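Local coordinates for hypothetical sugar ABC-transporter sugar binding protein (PDB 7BVT), which binds cyclic alpha-maltosyl-1,6-maltose and, as a solute-binding protein, probably delivers it to an ABC transporter for uptake, at residues A[174-179]-A[240-245]; A[195-200]-A[232-237]; A[246-251]-A[259-264]; A[279-284]-A[288-293]. All coordinates share one frame; numbering follows the deposited sequence.

Interaction 1: residues A[174-179]-A[240-245]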
# COMPACT_ATOMS: atom_id res chain seq x y z
N THR A 174 -3.97 -26.29 -12.80
CA THR A 174 -4.71 -27.43 -12.22
C THR A 174 -6.12 -26.99 -11.82
O THR A 174 -7.08 -27.69 -12.12
CB THR A 174 -3.91 -27.98 -11.07
OG1 THR A 174 -2.70 -28.52 -11.59
CG2 THR A 174 -4.64 -29.07 -10.29
N ILE A 175 -6.27 -25.86 -11.16
CA ILE A 175 -7.60 -25.37 -10.77
C ILE A 175 -8.45 -25.17 -12.03
O ILE A 175 -9.63 -25.60 -12.06
CB ILE A 175 -7.51 -24.09 -9.93
CG1 ILE A 175 -6.87 -24.38 -8.58
CG2 ILE A 175 -8.87 -23.46 -9.77
CD1 ILE A 175 -6.53 -23.12 -7.77
N LEU A 176 -7.91 -24.56 -13.06
CA LEU A 176 -8.70 -24.30 -14.28
C LEU A 176 -9.08 -25.66 -14.90
O LEU A 176 -10.27 -25.81 -15.26
CB LEU A 176 -7.88 -23.44 -15.22
CG LEU A 176 -8.52 -23.18 -16.57
CD1 LEU A 176 -9.78 -22.32 -16.42
CD2 LEU A 176 -7.48 -22.65 -17.54
N ASP A 177 -8.12 -26.55 -15.06
CA ASP A 177 -8.28 -27.87 -15.76
C ASP A 177 -9.34 -28.67 -15.00
O ASP A 177 -10.24 -29.26 -15.64
CB ASP A 177 -6.94 -28.61 -15.86
CG ASP A 177 -5.99 -28.04 -16.90
OD1 ASP A 177 -6.41 -27.18 -17.67
OD2 ASP A 177 -4.85 -28.43 -16.88
N GLU A 178 -9.25 -28.72 -13.67
CA GLU A 178 -10.09 -29.59 -12.81
C GLU A 178 -11.44 -28.95 -12.51
O GLU A 178 -12.38 -29.71 -12.33
CB GLU A 178 -9.35 -29.95 -11.52
CG GLU A 178 -8.13 -30.82 -11.74
CD GLU A 178 -8.35 -32.21 -12.35
OE1 GLU A 178 -9.47 -32.72 -12.30
OE2 GLU A 178 -7.39 -32.79 -12.86
N THR A 179 -11.59 -27.62 -12.46
CA THR A 179 -12.87 -26.99 -12.01
C THR A 179 -13.51 -26.05 -13.02
O THR A 179 -14.65 -25.60 -12.75
CB THR A 179 -12.70 -26.22 -10.69
OG1 THR A 179 -12.02 -24.98 -10.95
CG2 THR A 179 -11.94 -27.05 -9.70
N SER A 240 -3.06 -18.57 -20.93
CA SER A 240 -3.41 -19.97 -20.50
C SER A 240 -4.88 -20.06 -20.11
O SER A 240 -5.34 -21.20 -19.90
CB SER A 240 -2.52 -20.42 -19.38
OG SER A 240 -2.68 -19.62 -18.21
N GLY A 241 -5.57 -18.94 -19.86
CA GLY A 241 -6.89 -18.92 -19.22
C GLY A 241 -6.88 -19.05 -17.71
O GLY A 241 -7.98 -18.97 -17.11
N VAL A 242 -5.69 -19.22 -17.10
CA VAL A 242 -5.60 -19.30 -15.60
C VAL A 242 -6.09 -17.99 -14.98
O VAL A 242 -6.80 -18.04 -13.96
CB VAL A 242 -4.20 -19.69 -15.12
CG1 VAL A 242 -4.06 -19.47 -13.61
CG2 VAL A 242 -3.87 -21.11 -15.50
N SER A 243 -5.77 -16.85 -15.61
CA SER A 243 -6.15 -15.49 -15.13
C SER A 243 -6.83 -14.70 -16.25
O SER A 243 -6.14 -13.96 -16.94
CB SER A 243 -4.88 -14.76 -14.71
OG SER A 243 -4.20 -15.52 -13.74
N PRO A 244 -8.12 -14.91 -16.55
CA PRO A 244 -8.69 -14.24 -17.70
C PRO A 244 -8.59 -12.73 -17.61
O PRO A 244 -8.67 -12.16 -16.56
CB PRO A 244 -10.16 -14.70 -17.73
CG PRO A 244 -10.11 -16.04 -17.04
CD PRO A 244 -9.07 -15.87 -15.94
N TYR A 245 -8.52 -12.11 -18.78
CA TYR A 245 -8.58 -10.64 -18.94
C TYR A 245 -9.95 -10.12 -18.53
O TYR A 245 -10.99 -10.76 -18.83
CB TYR A 245 -8.27 -10.24 -20.38
CG TYR A 245 -8.51 -8.76 -20.61
CD1 TYR A 245 -7.76 -7.82 -19.93
CD2 TYR A 245 -9.50 -8.31 -21.47
CE1 TYR A 245 -7.95 -6.46 -20.13
CE2 TYR A 245 -9.73 -6.95 -21.65
CZ TYR A 245 -8.94 -6.03 -21.01
OH TYR A 245 -9.18 -4.69 -21.20
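The turn that ends helix 225-239 is where L176, on helix 165-179, makes its contact: it packs on S240, G241 and V242. G241 is the first residue to leave the helical conformation and has a positive phi of 81°. With no side chain of its own, it lets the leucine come right up to the peptide backbone. With chi1 at 176° the leucine's CG swings away from its backbone N, carrying the branched end onto the turn. The CD2 methyl does most of the touching. It sits 3.5 Å from S240 O and 3.7 Å from G241 C, so a methyl rests on main chain more than on side chain. The one apolar side-chain meeting is looser, L176 CD2 to V242 CG2 at 4.4 Å. The other methyl, L176 CD1, approaches G241 O at 3.9 Å. S240 turns its hydroxyl back to its own helix, where OG is hydrogen-bonded to the carbonyl oxygens of D236 and L237. No hydrogen bond crosses between the segments. Beside the leucine, I175 faces L150 and F151 of helix 148-153, while V242 lies against L237 of helix 225-239 and Q173 of helix 165-179.

Interaction 2: residues A[195-200]-A[232-237]. With GLC (alpha-D-glucopyranose), chain B; GLC (alpha-D-glucopyranose), chain C.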
# COMPACT_ATOMS: atom_id res chain seq x y z
N GLU A 195 -4.60 2.54 -10.81
CA GLU A 195 -3.70 2.15 -9.67
C GLU A 195 -3.88 0.66 -9.33
O GLU A 195 -2.85 0.02 -8.92
CB GLU A 195 -3.92 3.00 -8.43
CG GLU A 195 -2.79 2.89 -7.43
CD GLU A 195 -1.49 3.42 -7.98
OE1 GLU A 195 -1.56 4.25 -8.94
OE2 GLU A 195 -0.41 3.02 -7.45
N GLY A 196 -5.09 0.09 -9.46
CA GLY A 196 -5.24 -1.36 -9.27
C GLY A 196 -4.26 -2.13 -10.15
O GLY A 196 -3.58 -3.02 -9.67
N LEU A 197 -4.20 -1.83 -11.43
CA LEU A 197 -3.27 -2.55 -12.34
C LEU A 197 -1.84 -2.21 -11.93
O LEU A 197 -1.05 -3.12 -11.67
CB LEU A 197 -3.57 -2.15 -13.79
CG LEU A 197 -2.84 -2.91 -14.88
CD1 LEU A 197 -3.51 -2.70 -16.26
CD2 LEU A 197 -1.39 -2.49 -14.99
N THR A 198 -1.50 -0.92 -11.88
CA THR A 198 -0.11 -0.49 -11.68
C THR A 198 0.45 -1.08 -10.38
O THR A 198 1.55 -1.61 -10.40
CB THR A 198 0.01 1.03 -11.70
OG1 THR A 198 -0.44 1.44 -12.98
CG2 THR A 198 1.40 1.51 -11.37
N TRP A 199 -0.25 -0.96 -9.27
CA TRP A 199 0.35 -1.27 -7.96
C TRP A 199 0.38 -2.79 -7.75
O TRP A 199 1.29 -3.27 -7.07
CB TRP A 199 -0.31 -0.47 -6.86
CG TRP A 199 -1.22 -1.14 -5.89
CD1 TRP A 199 -2.37 -1.82 -6.15
CD2 TRP A 199 -1.09 -1.13 -4.46
NE1 TRP A 199 -2.93 -2.27 -4.98
CE2 TRP A 199 -2.17 -1.86 -3.93
CE3 TRP A 199 -0.15 -0.60 -3.58
CZ2 TRP A 199 -2.36 -2.00 -2.55
CZ3 TRP A 199 -0.32 -0.76 -2.22
CH2 TRP A 199 -1.38 -1.50 -1.73
N ASN A 200 -0.50 -3.54 -8.41
CA ASN A 200 -0.38 -5.01 -8.42
C ASN A 200 0.80 -5.44 -9.29
O ASN A 200 1.54 -6.37 -8.90
CB ASN A 200 -1.70 -5.63 -8.88
CG ASN A 200 -2.71 -5.75 -7.76
OD1 ASN A 200 -3.73 -5.03 -7.74
ND2 ASN A 200 -2.41 -6.60 -6.82
N GLN A 232 5.50 -10.68 -19.01
CA GLN A 232 5.33 -12.00 -19.67
C GLN A 232 4.61 -12.95 -18.71
O GLN A 232 3.78 -13.76 -19.17
CB GLN A 232 6.68 -12.58 -20.06
CG GLN A 232 6.54 -13.80 -20.98
CD GLN A 232 5.95 -13.40 -22.31
OE1 GLN A 232 6.54 -12.58 -23.05
NE2 GLN A 232 4.79 -13.96 -22.64
N TYR A 233 4.85 -12.79 -17.42
CA TYR A 233 4.14 -13.60 -16.39
C TYR A 233 2.64 -13.33 -16.46
O TYR A 233 1.83 -14.29 -16.49
CB TYR A 233 4.71 -13.30 -15.01
CG TYR A 233 4.09 -13.88 -13.76
CD1 TYR A 233 3.83 -15.22 -13.62
CD2 TYR A 233 3.98 -13.08 -12.65
CE1 TYR A 233 3.38 -15.75 -12.42
CE2 TYR A 233 3.55 -13.58 -11.43
CZ TYR A 233 3.27 -14.93 -11.32
OH TYR A 233 2.90 -15.44 -10.11
N TRP A 234 2.25 -12.05 -16.38
CA TRP A 234 0.84 -11.67 -16.55
C TRP A 234 0.31 -12.24 -17.87
O TRP A 234 -0.78 -12.80 -17.87
CB TRP A 234 0.62 -10.15 -16.46
CG TRP A 234 0.74 -9.61 -15.06
CD1 TRP A 234 1.72 -9.87 -14.13
CD2 TRP A 234 -0.11 -8.65 -14.45
NE1 TRP A 234 1.49 -9.18 -12.97
CE2 TRP A 234 0.35 -8.45 -13.13
CE3 TRP A 234 -1.27 -8.00 -14.85
CZ2 TRP A 234 -0.26 -7.55 -12.26
CZ3 TRP A 234 -1.89 -7.12 -13.99
CH2 TRP A 234 -1.41 -6.93 -12.69
N VAL A 235 1.02 -12.02 -18.96
CA VAL A 235 0.44 -12.38 -20.29
C VAL A 235 0.32 -13.91 -20.39
O VAL A 235 -0.70 -14.41 -20.92
CB VAL A 235 1.26 -11.78 -21.43
CG1 VAL A 235 0.86 -12.36 -22.78
CG2 VAL A 235 1.13 -10.27 -21.43
N ASP A 236 1.27 -14.62 -19.79
CA ASP A 236 1.23 -16.10 -19.80
C ASP A 236 0.05 -16.60 -19.00
O ASP A 236 -0.59 -17.57 -19.42
CB ASP A 236 2.50 -16.75 -19.26
CG ASP A 236 3.69 -16.63 -20.18
OD1 ASP A 236 3.51 -16.21 -21.31
OD2 ASP A 236 4.80 -16.94 -19.72
N LEU A 237 -0.22 -16.01 -17.83
CA LEU A 237 -1.41 -16.36 -16.99
C LEU A 237 -2.69 -16.13 -17.78
O LEU A 237 -3.59 -16.97 -17.72
CB LEU A 237 -1.41 -15.55 -15.68
CG LEU A 237 -0.35 -16.00 -14.68
CD1 LEU A 237 -0.12 -14.93 -13.62
CD2 LEU A 237 -0.79 -17.30 -14.01
C1 GLC B . -5.99 -0.03 -5.99
C2 GLC B . -7.32 0.23 -6.71
C3 GLC B . -8.46 -0.19 -5.77
C4 GLC B . -8.33 -1.67 -5.37
C5 GLC B . -6.89 -2.05 -4.92
C6 GLC B . -6.64 -3.52 -5.13
O2 GLC B . -7.43 1.64 -7.03
O3 GLC B . -9.73 0.05 -6.40
O4 GLC B . -9.27 -1.91 -4.31
O5 GLC B . -5.87 -1.43 -5.77
O6 GLC B . -5.49 -3.85 -4.36
C1 GLC C . -4.90 0.81 -0.56
C2 GLC C . -3.66 1.52 -0.12
C3 GLC C . -3.34 2.65 -1.07
C4 GLC C . -3.27 2.08 -2.49
C5 GLC C . -4.62 1.47 -2.86
C6 GLC C . -4.57 0.85 -4.27
O2 GLC C . -3.82 1.87 1.24
O3 GLC C . -2.11 3.28 -0.66
O4 GLC C . -3.00 3.09 -3.45
O5 GLC C . -4.87 0.41 -1.96
O6 GLC C . -5.91 0.75 -4.74
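W234, on helix 225-239, reaches across to L197 and N200 on helix 195-207, the helix that lines the sugar pocket. From CB, which points at the other helix, chi1 of -74° sets CG anti to the carbonyl carbon and sends the indole between the two helices. NE1 is hydrogen-bonded to N204 OD1, one turn beyond N200, which fixes the rotation of the ring. Further out, W234 CZ2 meets N200 C at 3.8 Å, with that carbon at the ring edge. At the tip, W234 CH2 lies 4.0 Å from N200 CB and W234 CZ3 is 4.4 Å from L197 CG. The amide of N200 turns away and donates through ND2 to Q260 OE1.

From the same helix, W199 reaches the glycan. Its NE1 donates to O6 of the glucose in chain B over 3.1 Å, nearly straight at 168°, with the oxygen at the edge of the indole. C6 of the glucose in chain C rides 3.5 Å above one ring face. Replacing W199 by alanine would probably leave that O6 without this donor and take away the ring face under C6 of the chain C glucose. E195 forms a salt bridge with R371 and hydrogen bonds with Y377 and S381. The chemistry is thus divided: carbon surfaces and one indole N-H pin W234 to the helix, whose W199 offers the glycan an aromatic face and an N-H, while E195 braces R371, a sugar ligand from elsewhere in the chain.

Interaction 3: residues A[246-251]-A[259-264]. With GLC (alpha-D-glucopyranose), chain D; GLC (alpha-D-glucopyranose), chain C.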
# COMPACT_ATOMS: atom_id res chain seq x y z
N ALA A 246 -9.96 -8.98 -17.83
CA ALA A 246 -11.18 -8.26 -17.42
C ALA A 246 -12.11 -9.16 -16.59
O ALA A 246 -13.37 -9.09 -16.74
CB ALA A 246 -11.86 -7.68 -18.65
N LYS A 247 -11.56 -9.94 -15.67
CA LYS A 247 -12.32 -10.87 -14.80
C LYS A 247 -11.86 -10.72 -13.35
O LYS A 247 -11.95 -11.68 -12.60
CB LYS A 247 -12.12 -12.32 -15.26
CG LYS A 247 -12.86 -12.68 -16.55
CD LYS A 247 -14.34 -12.39 -16.52
CE LYS A 247 -15.06 -13.06 -15.38
NZ LYS A 247 -16.53 -13.04 -15.59
N TRP A 248 -11.42 -9.54 -12.95
CA TRP A 248 -11.09 -9.30 -11.52
C TRP A 248 -12.33 -9.60 -10.67
O TRP A 248 -13.42 -9.20 -11.08
CB TRP A 248 -10.59 -7.87 -11.27
CG TRP A 248 -10.33 -7.64 -9.82
CD1 TRP A 248 -11.13 -7.00 -8.90
CD2 TRP A 248 -9.23 -8.17 -9.07
NE1 TRP A 248 -10.58 -7.07 -7.64
CE2 TRP A 248 -9.42 -7.81 -7.72
CE3 TRP A 248 -8.10 -8.90 -9.41
CZ2 TRP A 248 -8.48 -8.13 -6.73
CZ3 TRP A 248 -7.20 -9.26 -8.43
CH2 TRP A 248 -7.38 -8.85 -7.11
N GLY A 249 -12.17 -10.23 -9.52
CA GLY A 249 -13.24 -10.32 -8.51
C GLY A 249 -13.86 -11.71 -8.49
O GLY A 249 -14.64 -11.99 -7.54
N GLU A 250 -13.48 -12.59 -9.42
CA GLU A 250 -13.93 -14.01 -9.35
C GLU A 250 -13.52 -14.67 -8.03
O GLU A 250 -14.30 -15.47 -7.44
CB GLU A 250 -13.42 -14.80 -10.55
CG GLU A 250 -14.02 -14.34 -11.84
CD GLU A 250 -15.54 -14.24 -11.85
OE1 GLU A 250 -16.19 -15.29 -11.62
OE2 GLU A 250 -16.05 -13.11 -12.08
N PHE A 251 -12.31 -14.39 -7.55
CA PHE A 251 -11.78 -14.97 -6.30
C PHE A 251 -12.68 -14.51 -5.15
O PHE A 251 -13.07 -15.34 -4.32
CB PHE A 251 -10.34 -14.50 -6.07
CG PHE A 251 -9.85 -14.82 -4.69
CD1 PHE A 251 -9.74 -16.12 -4.23
CD2 PHE A 251 -9.58 -13.80 -3.79
CE1 PHE A 251 -9.31 -16.39 -2.95
CE2 PHE A 251 -9.24 -14.07 -2.49
CZ PHE A 251 -9.09 -15.36 -2.07
N ALA A 259 -5.83 -14.62 -5.51
CA ALA A 259 -5.66 -13.21 -5.96
C ALA A 259 -4.61 -12.56 -5.08
O ALA A 259 -4.47 -12.93 -3.91
CB ALA A 259 -6.98 -12.47 -5.90
N GLN A 260 -3.96 -11.52 -5.61
CA GLN A 260 -3.26 -10.59 -4.71
C GLN A 260 -4.31 -9.75 -3.99
O GLN A 260 -5.25 -9.26 -4.65
CB GLN A 260 -2.29 -9.69 -5.48
CG GLN A 260 -1.08 -10.44 -5.89
CD GLN A 260 -0.04 -9.68 -6.68
OE1 GLN A 260 -0.18 -8.47 -7.02
NE2 GLN A 260 1.02 -10.41 -6.96
N GLU A 261 -4.19 -9.66 -2.68
CA GLU A 261 -5.12 -8.92 -1.83
C GLU A 261 -4.34 -8.11 -0.79
O GLU A 261 -3.38 -8.62 -0.18
CB GLU A 261 -6.12 -9.87 -1.14
CG GLU A 261 -7.08 -10.51 -2.14
CD GLU A 261 -8.17 -9.65 -2.72
OE1 GLU A 261 -8.28 -8.45 -2.36
OE2 GLU A 261 -8.98 -10.21 -3.54
N GLY A 262 -4.88 -6.93 -0.49
CA GLY A 262 -4.31 -6.11 0.58
C GLY A 262 -4.59 -6.68 1.93
O GLY A 262 -5.54 -7.45 2.10
N SER A 263 -3.73 -6.36 2.89
CA SER A 263 -3.76 -6.92 4.26
C SER A 263 -5.10 -6.54 4.91
O SER A 263 -5.54 -7.30 5.81
CB SER A 263 -2.58 -6.44 5.09
OG SER A 263 -2.50 -5.03 5.02
N TRP A 264 -5.73 -5.44 4.52
CA TRP A 264 -7.04 -5.04 5.10
C TRP A 264 -8.08 -6.14 4.88
O TRP A 264 -9.04 -6.20 5.67
CB TRP A 264 -7.51 -3.70 4.53
CG TRP A 264 -7.68 -3.69 3.05
CD1 TRP A 264 -8.80 -4.06 2.37
CD2 TRP A 264 -6.72 -3.30 2.06
NE1 TRP A 264 -8.60 -3.95 1.02
CE2 TRP A 264 -7.33 -3.49 0.79
CE3 TRP A 264 -5.41 -2.84 2.10
CZ2 TRP A 264 -6.68 -3.23 -0.41
CZ3 TRP A 264 -4.79 -2.54 0.91
CH2 TRP A 264 -5.41 -2.71 -0.32
C1 GLC D . -9.84 0.29 1.17
C2 GLC D . -8.66 0.04 2.12
C3 GLC D . -7.46 0.89 1.71
C4 GLC D . -7.13 0.72 0.24
C5 GLC D . -8.36 1.02 -0.61
C6 GLC D . -8.16 0.82 -2.08
O1 GLC D . -10.48 1.59 1.29
O2 GLC D . -8.94 0.19 3.56
O3 GLC D . -6.35 0.52 2.51
O4 GLC D . -6.05 1.61 -0.22
O5 GLC D . -9.41 0.12 -0.18
O6 GLC D . -9.43 0.89 -2.82
C1 GLC C . -4.90 0.81 -0.56
C2 GLC C . -3.66 1.52 -0.12
C3 GLC C . -3.34 2.65 -1.07
C4 GLC C . -3.27 2.08 -2.49
C5 GLC C . -4.62 1.47 -2.86
C6 GLC C . -4.57 0.85 -4.27
O2 GLC C . -3.82 1.87 1.24
O3 GLC C . -2.11 3.28 -0.66
O4 GLC C . -3.00 3.09 -3.45
O5 GLC C . -4.87 0.41 -1.96
O6 GLC C . -5.91 0.75 -4.74
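A259, near the start of strand 258-262, running toward the sugar pocket, presses its methyl on two rings, F251 and W248, from the loop containing the type II beta turn K247 to E250. These are the apolar contacts: A259 CB is 3.6 Å from F251 CD2 and 3.8 Å from W248 CH2. The second kind joins ring edges to oxygens. Q260 O lies in the plane of the W248 indole, 3.3 Å from CH2. E261 OE2 likewise meets the F251 edge, 3.6 Å from CD2, the carboxylate tilted 38° from that ring. The E261 carboxylate also lies close to that of E252, which may raise its proton affinity. Within the turn, K247 NZ and E250 OE2 form a salt bridge.

The third kind is carbohydrate against an aromatic face, just past the end of the strand. W264 has G262 CA over one face and, over the opposite face, C2 of the chain D glucose, toward the rim. A serine in place of W264 would probably leave that glucose without the ring face it lies against. At the indole's far corner, W264 CH2 lies 3.6 Å from C1 of the chain C glucose.

Interaction 4: residues A[279-284]-A[288-293]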
# COMPACT_ATOMS: atom_id res chain seq x y z
N THR A 279 -3.63 -17.36 3.39
CA THR A 279 -2.79 -16.21 3.01
C THR A 279 -1.36 -16.69 2.91
O THR A 279 -0.95 -17.71 3.54
CB THR A 279 -2.96 -15.05 4.00
OG1 THR A 279 -2.38 -15.49 5.23
CG2 THR A 279 -4.38 -14.59 4.16
N ALA A 280 -0.55 -15.98 2.14
CA ALA A 280 0.88 -16.27 2.05
C ALA A 280 1.63 -15.07 1.50
O ALA A 280 0.97 -14.15 0.96
CB ALA A 280 1.14 -17.43 1.11
N GLN A 281 2.93 -15.13 1.68
CA GLN A 281 3.87 -14.26 0.96
C GLN A 281 3.50 -14.28 -0.53
O GLN A 281 3.14 -15.35 -1.07
CB GLN A 281 5.29 -14.76 1.24
CG GLN A 281 6.37 -14.04 0.44
CD GLN A 281 7.75 -14.53 0.76
OE1 GLN A 281 8.54 -13.82 1.39
NE2 GLN A 281 8.03 -15.77 0.38
N VAL A 282 3.64 -13.15 -1.23
CA VAL A 282 3.37 -13.13 -2.69
C VAL A 282 4.36 -14.06 -3.38
O VAL A 282 5.57 -13.92 -3.17
CB VAL A 282 3.45 -11.74 -3.32
CG1 VAL A 282 3.04 -11.86 -4.78
CG2 VAL A 282 2.50 -10.78 -2.61
N PRO A 283 3.89 -15.04 -4.19
CA PRO A 283 4.86 -15.89 -4.90
C PRO A 283 5.83 -15.06 -5.73
O PRO A 283 5.40 -14.09 -6.37
CB PRO A 283 4.02 -16.79 -5.78
CG PRO A 283 2.71 -16.89 -5.01
CD PRO A 283 2.52 -15.51 -4.40
N TYR A 284 7.09 -15.47 -5.75
CA TYR A 284 8.17 -14.73 -6.45
C TYR A 284 9.01 -15.66 -7.31
O TYR A 284 8.98 -16.88 -7.12
CB TYR A 284 9.01 -13.92 -5.48
CG TYR A 284 9.86 -14.68 -4.49
CD1 TYR A 284 9.34 -15.15 -3.30
CD2 TYR A 284 11.21 -14.83 -4.72
CE1 TYR A 284 10.16 -15.78 -2.35
CE2 TYR A 284 12.03 -15.47 -3.80
CZ TYR A 284 11.51 -15.93 -2.61
OH TYR A 284 12.34 -16.51 -1.68
N GLY A 288 14.49 -14.47 -8.73
CA GLY A 288 14.19 -13.13 -8.23
C GLY A 288 14.21 -13.07 -6.72
O GLY A 288 14.99 -13.77 -6.06
N GLU A 289 13.39 -12.18 -6.16
CA GLU A 289 13.44 -11.85 -4.73
C GLU A 289 12.02 -11.56 -4.26
O GLU A 289 11.13 -11.18 -5.04
CB GLU A 289 14.32 -10.62 -4.45
CG GLU A 289 13.73 -9.35 -5.05
CD GLU A 289 14.69 -8.17 -5.19
OE1 GLU A 289 14.64 -7.29 -4.35
OE2 GLU A 289 15.48 -8.16 -6.17
N PRO A 290 11.77 -11.70 -2.96
CA PRO A 290 10.49 -11.33 -2.39
C PRO A 290 10.31 -9.81 -2.49
O PRO A 290 11.25 -9.07 -2.30
CB PRO A 290 10.58 -11.78 -0.92
CG PRO A 290 11.75 -12.73 -0.89
CD PRO A 290 12.71 -12.25 -1.97
N ALA A 291 9.08 -9.40 -2.78
CA ALA A 291 8.72 -7.97 -2.75
C ALA A 291 7.23 -7.85 -2.59
O ALA A 291 6.51 -8.69 -3.10
CB ALA A 291 9.16 -7.26 -4.02
N THR A 292 6.82 -6.72 -2.04
CA THR A 292 5.43 -6.28 -2.10
C THR A 292 5.37 -4.75 -2.12
O THR A 292 6.43 -4.11 -2.17
CB THR A 292 4.61 -6.95 -0.99
OG1 THR A 292 3.26 -6.63 -1.30
CG2 THR A 292 4.99 -6.46 0.38
N ASN A 293 4.14 -4.22 -2.16
CA ASN A 293 3.86 -2.78 -2.34
C ASN A 293 3.16 -2.26 -1.08
O ASN A 293 2.31 -2.98 -0.56
CB ASN A 293 2.96 -2.59 -3.56
CG ASN A 293 3.26 -1.32 -4.31
OD1 ASN A 293 3.85 -0.38 -3.77
ND2 ASN A 293 2.82 -1.32 -5.54
O HOH W 1 7.25 -11.82 -2.50
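Q281, V282 and Y284 meet P290, A291 and T292 within the mixed sheet, across the loop connecting strand 277-280 to strand 292-301, both of which pair antiparallel with strand 140-147. Q281 comes first along the chain. Its side chain leads off opposite the backbone N (chi1 174°) and runs straight on, crossing P290 obliquely and setting OE1 3.7 Å from P290 CB. V282 follows, its CB directed at the other segment. There V282 CB lies 4.3 Å from A291 O, and its CG2 methyl approaches the hydroxyl of T292, which is itself hydrogen-bonded to L142 O.

The backbone of V282 contributes a water bridge. Its carbonyl oxygen accepts a hydrogen bond from a water 2.8 Å away, and the same water accepts from A291 N at 3.0 Å. One water therefore satisfies a carbonyl and an amide that do not bond to each other. V282 N bonds to Q364 OE1, outside the connection. P283 comes next, its carbonyl only weakly hydrogen-bonded to Q207 of helix 195-207.

Y284 carries the largest share. A chi1 of 67° places CG between the backbone N and the carbonyl carbon, and the ring turns one face to the main chain and ring of P290. G288 C lies at its edge, and Y284 CD2 comes within 3.4 Å of E289 C. The side chains of Y284 and P290 run alongside each other in a CH-pi contact: P290 CG sits over the face of the Y284 ring, 3.9 Å from its centroid and 20° off its normal, and 3.6 Å from Y284 CZ.

Overall arrangement
From the N terminus, helix 165-179 enters interaction 1 first, and the chain returns to it 61 residues later. Helices 195-207 and 225-239, joined by interaction 2, lie inside that loop. L237 O links the two contacts through its bond from S243 N. Interaction 3 opens directly after interaction 1 and closes a short loop whose second segment ends at W264 in the pocket, and interaction 4 closes a still shorter one; none of the loops cross. Interaction 2 reaches interaction 3 through N200 and Q260 and the packed W199 and W264, and interaction 4 through W199 O and N293. Q260 packs on V282, joining interactions 3 and 4, so helices 195-207 and 225-239 are tied to the sheet beside the glycan.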